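Long-range contacts in beta-lactamase/D-alanine Carboxypeptidase (Yersinia pestis, PDB 3RJU), which probably hydrolyses beta-lactams or the D-alanyl ends of cell-wall peptides, as related serine beta-lactamases and D-alanine carboxypeptidases do: residues L57-S62 with K206-G211; R257-Y262 with L285-M290; G307-Y312 with V326-Q331. All coordinates share one frame; numbering follows the deposited sequence.

In the fold
Interactions 1 and 3 are neighbours, with centres about 9 Å apart. Phe-309 of interaction 3 packs against Ile-58, Arg-59 and Met-209 of interaction 1, and the two contacts touch again between Ile-60 and Thr-311. Segment 57-62 ends at Ser-62, whose OG bonds to Lys-65 NZ and to a bound citrate; this is consistent with the SxxK serine of the family. Interaction 2 lies on the opposite side of the chain's centre, with its centre about 26 Å from that of interaction 1 and about 24 Å from that of interaction 3. It shares the large antiparallel sheet with interaction 3, and Met-290 CE packs 3.7 Å from Tyr-312 OH.

Interaction 1. Residues L57-S62 with K206-G211; sequences LIRIAS and KRLMIG
Leu-57 and Leu-208 meet at a single backbone bridge, and the side chain of Leu-208 folds back over its partner's carbonyl. With CG anti to the backbone N (chi1 -175°), Leu-208 carries CD1 to 3.5 Å from Leu-57 O, while its other branch, CD2, reaches toward the guanidinium of Arg-59, 4.2 Å from NH2. The arginine chain is extended from CG to NE and passes Leu-208 at a slant; NH2 bonds to the carbonyls of Ser-215 and Arg-216. Ile-58 and selenomethionine Met-209 lie side by side and point the same way, CG2 of Ile-58 resting 3.9 Å from SE of Met-209. Phe-309 touches both, and Leu-208 and Arg-59 too. Leu-57 N donates to Arg-207 O at 2.9 Å, and Met-209 N donates to Leu-57 O at 3.0 Å. Leu-57 O also receives a CA-H contact from Leu-208. Strand 58-59 pairs antiparallel with strand 230-231 through Ile-58 and Ser-231, and loop 206-211 lies on it just before the probable SxxK serine. Branched aliphatics and a flexible methionine (here selenomethionine) suit this buried junction of loop and short strand: the two backbone bonds satisfy Leu-57 N and O, and dispersion contacts do the rest.

Interaction 2. Residues R257-Y262 with L285-M290; sequences REQALY and LGWVYM
Gln-259 lies over one face of the Trp-287 indole, crossing it at a slant. Its CG sits 3.9 Å from the centroid of the five-membered ring, almost on the normal, in a CH-pi contact. Because the chain is extended beyond CG (chi2 -169°), it runs on across the ring system, setting NE2 3.4 Å from CZ2 of Trp-287, with the amide plane nearly perpendicular to the indole. Glutamine suits the place by offering both methylene and amide to a large flat surface. Beside it, Glu-258 O comes within 3.3 Å of Trp-287 CD1. Leu-285 turns CD2 to 3.6 Å from CE2 of Tyr-262, and Leu-261 spreads both methyls against CB of Tyr-289, the two side chains crossing at about a right angle.

No direct hydrogen bond spans the segments; two waters do that work. One donates to Glu-258 O and Ala-260 O and accepts from Leu-285 N (2.8 Å), pinning the turn where the helix ends. The other joins Trp-287 NE1 to OE1 of Glu-258, a carboxylate itself held by Lys-252 and Ser-254. Further out, Phe-243 meets Trp-287 edge-to-face, Leu-285 packs on helix 64-77, and Trp-287 touches Met-300, Met-313 and Met-315. Tyr-262 pairs with Leu-283, making strand 261-264 outermost on that side of the large sheet, and the end of helix 255-258 lies against Trp-287 in the connection between strands 282-284 and 288-290.

Interaction 3. Residues G307-Y312 with V326-Q331; sequences GGFITY and VVTRSQ
The Phe-309 ring has the methyl of Thr-328 over one face and a methyl of Val-326 at its edge. Thr-328 CG2 lies 3.9 Å from the ring centroid, displaced toward the rim, in a CH-pi contact; Val-326 CG2 is near the ring plane, 3.7 Å from CD1 of Phe-309. These residues belong to the beta hairpin of strands 309-316 and 321-328, inside the large antiparallel sheet of the serine beta-lactamase and penicillin-binding protein fold.

Thr-328 suits its place because its two branches serve different partners. At chi1 43° the hydroxyl lies between the backbone N and carbonyl carbon, where OG1 bonds to Gly-25 N, and CG2 is left beside the backbone N, over the ring. Thr-311 divides its branches similarly: OG1 bonds to Ile-60 O, while CG2 packs against Val-326 CG2 at 3.8 Å.

On the other face of the sheet, Ile-310 and Val-327 run side by side, with CG1 of Ile-310 3.7 Å from CB of Val-327, and both touch Met-338 of helix 336-349. Their backbones form a hydrogen-bonded pair, each N donating to the other's O at 2.9 Å in nearly straight bonds. Beta-branched residues are at home in such extended strands.

The pairing runs one step past the strands, where Arg-329 N donates to Gly-308 O at 2.8 Å. At the backbone angles of Gly-308 (phi 89°, psi -2°) a beta carbon would press on the carbonyl O of Gly-307, so a residue without one fits. Arg-329 bends at chi3, and its NH1 bonds to Thr-333 O and, at 3.2 Å, to Gln-331 O from above that carbonyl's plane.

Interaction 1. Residues L57-S62 with K206-G211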
# COMPACT_ATOMS: atom_id res chain seq x y z
N LEU A 57 9.26 10.88 9.23
CA LEU A 57 8.75 9.51 9.25
C LEU A 57 7.24 9.54 9.11
O LEU A 57 6.56 10.38 9.72
CB LEU A 57 9.17 8.74 10.51
CG LEU A 57 9.31 7.23 10.31
CD1 LEU A 57 10.50 6.91 9.42
CD2 LEU A 57 9.41 6.48 11.64
N ILE A 58 6.73 8.60 8.34
CA ILE A 58 5.29 8.49 8.12
C ILE A 58 4.88 7.02 8.24
O ILE A 58 5.72 6.12 8.06
CB ILE A 58 4.91 9.01 6.72
CG1 ILE A 58 5.56 8.17 5.61
CG2 ILE A 58 5.30 10.48 6.56
CD1 ILE A 58 5.24 8.66 4.19
N ARG A 59 3.61 6.78 8.54
CA ARG A 59 3.03 5.45 8.34
C ARG A 59 2.44 5.40 6.94
O ARG A 59 1.56 6.22 6.61
CB ARG A 59 1.93 5.16 9.37
CG ARG A 59 2.40 5.25 10.82
CD ARG A 59 1.31 4.75 11.76
NE ARG A 59 1.59 4.98 13.18
CZ ARG A 59 2.12 4.08 14.00
NH1 ARG A 59 2.45 2.86 13.58
NH2 ARG A 59 2.30 4.39 15.28
N ILE A 60 2.90 4.47 6.11
CA ILE A 60 2.31 4.39 4.77
C ILE A 60 1.02 3.56 4.75
O ILE A 60 0.33 3.50 3.73
CB ILE A 60 3.31 3.91 3.68
CG1 ILE A 60 3.65 2.42 3.85
CG2 ILE A 60 4.58 4.77 3.70
CD1 ILE A 60 4.55 1.88 2.71
N ALA A 61 0.70 2.94 5.88
CA ALA A 61 -0.51 2.14 5.99
C ALA A 61 -0.56 1.15 4.82
O ALA A 61 0.45 0.53 4.51
CB ALA A 61 -1.78 3.03 6.05
N SER A 62 -1.70 1.03 4.14
CA SER A 62 -1.87 -0.06 3.16
C SER A 62 -1.08 0.07 1.85
O SER A 62 -1.15 -0.81 0.99
CB SER A 62 -3.36 -0.31 2.88
OG SER A 62 -4.01 -0.76 4.06
N LYS A 206 11.28 9.71 16.64
CA LYS A 206 11.18 11.13 16.97
C LYS A 206 10.77 11.95 15.75
O LYS A 206 10.28 13.07 15.89
CB LYS A 206 12.49 11.67 17.55
CG LYS A 206 13.57 11.80 16.51
CD LYS A 206 14.83 12.49 17.01
CE LYS A 206 15.85 12.55 15.88
NZ LYS A 206 17.21 12.94 16.38
N ARG A 207 10.96 11.38 14.56
CA ARG A 207 10.61 12.06 13.30
C ARG A 207 9.21 11.71 12.80
O ARG A 207 8.78 12.24 11.78
CB ARG A 207 11.65 11.77 12.21
CG ARG A 207 13.03 12.34 12.53
CD ARG A 207 14.01 12.08 11.38
NE ARG A 207 14.71 10.80 11.48
CZ ARG A 207 14.71 9.85 10.55
NH1 ARG A 207 14.02 10.00 9.43
NH2 ARG A 207 15.41 8.74 10.75
N LEU A 208 8.51 10.83 13.51
CA LEU A 208 7.17 10.41 13.07
C LEU A 208 6.19 11.58 13.23
O LEU A 208 6.10 12.20 14.31
CB LEU A 208 6.69 9.19 13.86
CG LEU A 208 5.34 8.59 13.41
CD1 LEU A 208 5.45 7.98 12.00
CD2 LEU A 208 4.83 7.57 14.41
N MSE A 209 5.51 11.91 12.14
CA MSE A 209 4.51 12.98 12.16
C MSE A 209 3.32 12.52 13.00
O MSE A 209 3.09 11.31 13.16
CB MSE A 209 4.06 13.31 10.73
CG MSE A 209 5.21 13.78 9.82
SE MSE A 209 4.58 14.03 8.01
CE MSE A 209 3.10 15.28 8.31
N ILE A 210 2.56 13.48 13.52
CA ILE A 210 1.47 13.23 14.44
C ILE A 210 0.22 13.97 14.00
O ILE A 210 0.27 15.17 13.70
CB ILE A 210 1.85 13.67 15.87
CG1 ILE A 210 2.99 12.79 16.41
CG2 ILE A 210 0.64 13.62 16.78
CD1 ILE A 210 3.60 13.29 17.73
N GLY A 211 -0.90 13.26 13.95
CA GLY A 211 -2.19 13.89 13.74
C GLY A 211 -3.22 13.29 14.68
O GLY A 211 -2.86 12.61 15.64

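Interaction 2. Residues R257-Y262 with L285-M290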
# COMPACT_ATOMS: atom_id res chain seq x y z
N ARG A 257 4.95 -6.91 -14.22
CA ARG A 257 4.36 -8.06 -13.53
C ARG A 257 3.69 -7.60 -12.24
O ARG A 257 2.63 -8.09 -11.86
CB ARG A 257 5.40 -9.15 -13.26
CG ARG A 257 5.71 -10.00 -14.48
CD ARG A 257 6.77 -11.05 -14.17
NE ARG A 257 8.12 -10.51 -14.36
CZ ARG A 257 9.02 -10.35 -13.40
NH1 ARG A 257 8.74 -10.67 -12.13
NH2 ARG A 257 10.20 -9.84 -13.71
N GLU A 258 4.31 -6.65 -11.55
CA GLU A 258 3.73 -6.18 -10.30
C GLU A 258 2.40 -5.51 -10.51
O GLU A 258 1.54 -5.56 -9.63
CB GLU A 258 4.67 -5.22 -9.59
CG GLU A 258 5.86 -5.92 -8.94
CD GLU A 258 6.84 -4.94 -8.34
OE1 GLU A 258 6.40 -3.97 -7.69
OE2 GLU A 258 8.06 -5.14 -8.52
N GLN A 259 2.22 -4.89 -11.68
CA GLN A 259 1.01 -4.11 -11.98
C GLN A 259 0.04 -4.85 -12.89
O GLN A 259 -0.93 -4.27 -13.38
CB GLN A 259 1.39 -2.74 -12.55
CG GLN A 259 2.12 -1.91 -11.52
CD GLN A 259 2.28 -0.46 -11.92
OE1 GLN A 259 2.62 -0.15 -13.06
NE2 GLN A 259 2.04 0.45 -10.96
N ALA A 260 0.28 -6.15 -13.08
CA ALA A 260 -0.62 -6.97 -13.88
C ALA A 260 -2.00 -7.03 -13.22
O ALA A 260 -2.13 -7.11 -11.99
CB ALA A 260 -0.06 -8.37 -14.04
N LEU A 261 -3.03 -6.99 -14.05
CA LEU A 261 -4.39 -7.03 -13.55
C LEU A 261 -4.96 -8.43 -13.67
O LEU A 261 -4.77 -9.09 -14.69
CB LEU A 261 -5.25 -6.06 -14.33
CG LEU A 261 -4.74 -4.62 -14.16
CD1 LEU A 261 -5.50 -3.74 -15.10
CD2 LEU A 261 -4.91 -4.16 -12.71
N TYR A 262 -5.68 -8.85 -12.64
CA TYR A 262 -6.16 -10.23 -12.55
C TYR A 262 -7.67 -10.40 -12.56
O TYR A 262 -8.17 -11.44 -13.01
CB TYR A 262 -5.56 -10.95 -11.33
CG TYR A 262 -4.12 -11.31 -11.58
CD1 TYR A 262 -3.76 -12.55 -12.10
CD2 TYR A 262 -3.11 -10.38 -11.36
CE1 TYR A 262 -2.44 -12.87 -12.35
CE2 TYR A 262 -1.78 -10.69 -11.60
CZ TYR A 262 -1.44 -11.93 -12.11
OH TYR A 262 -0.13 -12.23 -12.36
N LEU A 285 -2.51 -6.98 -8.01
CA LEU A 285 -1.85 -7.49 -6.83
C LEU A 285 -1.70 -6.30 -5.89
O LEU A 285 -0.66 -5.61 -5.89
CB LEU A 285 -0.49 -8.08 -7.23
CG LEU A 285 -0.58 -9.13 -8.37
CD1 LEU A 285 0.80 -9.62 -8.81
CD2 LEU A 285 -1.53 -10.32 -8.03
N GLY A 286 -2.76 -6.03 -5.15
CA GLY A 286 -2.84 -4.84 -4.31
C GLY A 286 -3.24 -3.61 -5.11
O GLY A 286 -4.14 -2.88 -4.71
N TRP A 287 -2.55 -3.37 -6.22
CA TRP A 287 -2.88 -2.26 -7.11
C TRP A 287 -4.34 -2.33 -7.53
O TRP A 287 -4.90 -3.42 -7.73
CB TRP A 287 -2.02 -2.32 -8.38
CG TRP A 287 -0.59 -2.04 -8.13
CD1 TRP A 287 0.43 -2.96 -7.95
CD2 TRP A 287 0.01 -0.74 -8.02
NE1 TRP A 287 1.62 -2.28 -7.73
CE2 TRP A 287 1.39 -0.93 -7.77
CE3 TRP A 287 -0.49 0.57 -8.10
CZ2 TRP A 287 2.28 0.14 -7.63
CZ3 TRP A 287 0.40 1.63 -7.95
CH2 TRP A 287 1.76 1.40 -7.72
N VAL A 288 -4.94 -1.16 -7.69
CA VAL A 288 -6.30 -1.03 -8.18
C VAL A 288 -6.27 -0.15 -9.41
O VAL A 288 -5.64 0.91 -9.41
CB VAL A 288 -7.21 -0.39 -7.11
CG1 VAL A 288 -8.61 -0.02 -7.69
CG2 VAL A 288 -7.34 -1.32 -5.90
N TYR A 289 -6.98 -0.58 -10.46
CA TYR A 289 -7.03 0.18 -11.70
C TYR A 289 -8.38 0.84 -11.86
O TYR A 289 -9.42 0.19 -11.67
CB TYR A 289 -6.75 -0.71 -12.91
CG TYR A 289 -6.94 -0.00 -14.23
CD1 TYR A 289 -6.04 0.97 -14.65
CD2 TYR A 289 -8.01 -0.31 -15.07
CE1 TYR A 289 -6.20 1.63 -15.86
CE2 TYR A 289 -8.19 0.35 -16.29
CZ TYR A 289 -7.27 1.31 -16.68
OH TYR A 289 -7.43 1.98 -17.87
N MSE A 290 -8.36 2.13 -12.18
CA MSE A 290 -9.57 2.87 -12.53
C MSE A 290 -9.47 3.28 -13.98
O MSE A 290 -8.50 3.95 -14.37
CB MSE A 290 -9.71 4.11 -11.63
CG MSE A 290 -9.74 3.77 -10.14
SE MSE A 290 -10.12 5.27 -8.97
CE MSE A 290 -8.76 6.52 -9.57
O HOH W 1 -1.14 -5.58 -9.96
O HOH W 2 3.98 -3.51 -6.47

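Interaction 3. Residues G307-Y312 with V326-Q331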
# COMPACT_ATOMS: atom_id res chain seq x y z
N GLY A 307 -3.55 4.94 11.96
CA GLY A 307 -2.73 5.62 12.96
C GLY A 307 -2.63 7.13 12.76
O GLY A 307 -1.60 7.72 13.09
N GLY A 308 -3.68 7.75 12.23
CA GLY A 308 -3.68 9.19 12.04
C GLY A 308 -3.12 9.63 10.70
O GLY A 308 -3.10 10.83 10.40
N PHE A 309 -2.67 8.66 9.89
CA PHE A 309 -2.14 8.93 8.55
C PHE A 309 -3.13 8.50 7.49
O PHE A 309 -3.81 7.48 7.65
CB PHE A 309 -0.83 8.17 8.29
CG PHE A 309 0.35 8.72 9.04
CD1 PHE A 309 1.22 9.62 8.43
CD2 PHE A 309 0.55 8.38 10.36
CE1 PHE A 309 2.30 10.14 9.12
CE2 PHE A 309 1.63 8.89 11.06
CZ PHE A 309 2.50 9.78 10.43
N ILE A 310 -3.18 9.26 6.40
CA ILE A 310 -3.80 8.77 5.17
C ILE A 310 -2.81 8.93 4.02
O ILE A 310 -2.05 9.91 3.96
CB ILE A 310 -5.14 9.46 4.83
CG1 ILE A 310 -5.02 11.00 4.83
CG2 ILE A 310 -6.24 8.97 5.79
CD1 ILE A 310 -6.28 11.66 4.29
N THR A 311 -2.79 7.95 3.12
CA THR A 311 -1.84 7.95 2.02
C THR A 311 -2.54 7.57 0.74
O THR A 311 -3.57 6.89 0.73
CB THR A 311 -0.69 6.94 2.26
OG1 THR A 311 -1.24 5.68 2.65
CG2 THR A 311 0.26 7.41 3.35
N TYR A 312 -1.97 8.02 -0.37
CA TYR A 312 -2.52 7.66 -1.67
C TYR A 312 -1.40 7.73 -2.69
O TYR A 312 -0.57 8.66 -2.67
CB TYR A 312 -3.65 8.63 -2.03
CG TYR A 312 -4.38 8.35 -3.33
CD1 TYR A 312 -5.00 7.11 -3.56
CD2 TYR A 312 -4.47 9.33 -4.33
CE1 TYR A 312 -5.69 6.86 -4.75
CE2 TYR A 312 -5.16 9.09 -5.51
CZ TYR A 312 -5.76 7.86 -5.72
OH TYR A 312 -6.45 7.60 -6.90
N VAL A 326 0.94 12.03 1.45
CA VAL A 326 0.72 11.56 2.80
C VAL A 326 0.19 12.76 3.60
O VAL A 326 0.72 13.89 3.50
CB VAL A 326 1.99 10.96 3.47
CG1 VAL A 326 3.19 11.91 3.39
CG2 VAL A 326 1.68 10.59 4.94
N VAL A 327 -0.86 12.52 4.37
CA VAL A 327 -1.45 13.54 5.21
C VAL A 327 -1.64 12.99 6.61
O VAL A 327 -2.03 11.84 6.79
CB VAL A 327 -2.84 13.97 4.62
CG1 VAL A 327 -3.81 14.50 5.69
CG2 VAL A 327 -2.66 14.96 3.46
N THR A 328 -1.34 13.80 7.63
CA THR A 328 -1.80 13.49 8.97
C THR A 328 -3.19 14.13 9.19
O THR A 328 -3.41 15.31 8.89
CB THR A 328 -0.80 13.97 10.02
OG1 THR A 328 -0.35 15.28 9.66
CG2 THR A 328 0.41 13.04 10.10
N ARG A 329 -4.13 13.34 9.70
CA ARG A 329 -5.53 13.76 9.80
C ARG A 329 -5.76 14.83 10.86
O ARG A 329 -5.16 14.79 11.93
CB ARG A 329 -6.41 12.56 10.17
CG ARG A 329 -6.46 11.45 9.11
CD ARG A 329 -7.59 10.47 9.45
NE ARG A 329 -8.89 11.12 9.29
CZ ARG A 329 -9.67 11.52 10.30
NH1 ARG A 329 -10.83 12.13 10.04
NH2 ARG A 329 -9.31 11.33 11.56
N SER A 330 -6.67 15.76 10.58
CA SER A 330 -7.38 16.41 11.68
C SER A 330 -8.74 15.71 11.82
O SER A 330 -9.09 14.83 11.03
CB SER A 330 -7.57 17.90 11.40
OG SER A 330 -8.46 18.09 10.33
N GLN A 331 -9.52 16.11 12.82
CA GLN A 331 -10.80 15.46 13.04
C GLN A 331 -11.71 15.48 11.79
O GLN A 331 -12.40 14.50 11.50
CB GLN A 331 -11.53 16.09 14.24
CG GLN A 331 -12.89 15.49 14.52
CD GLN A 331 -12.85 14.01 14.90
OE1 GLN A 331 -11.86 13.51 15.46
NE2 GLN A 331 -13.94 13.31 14.60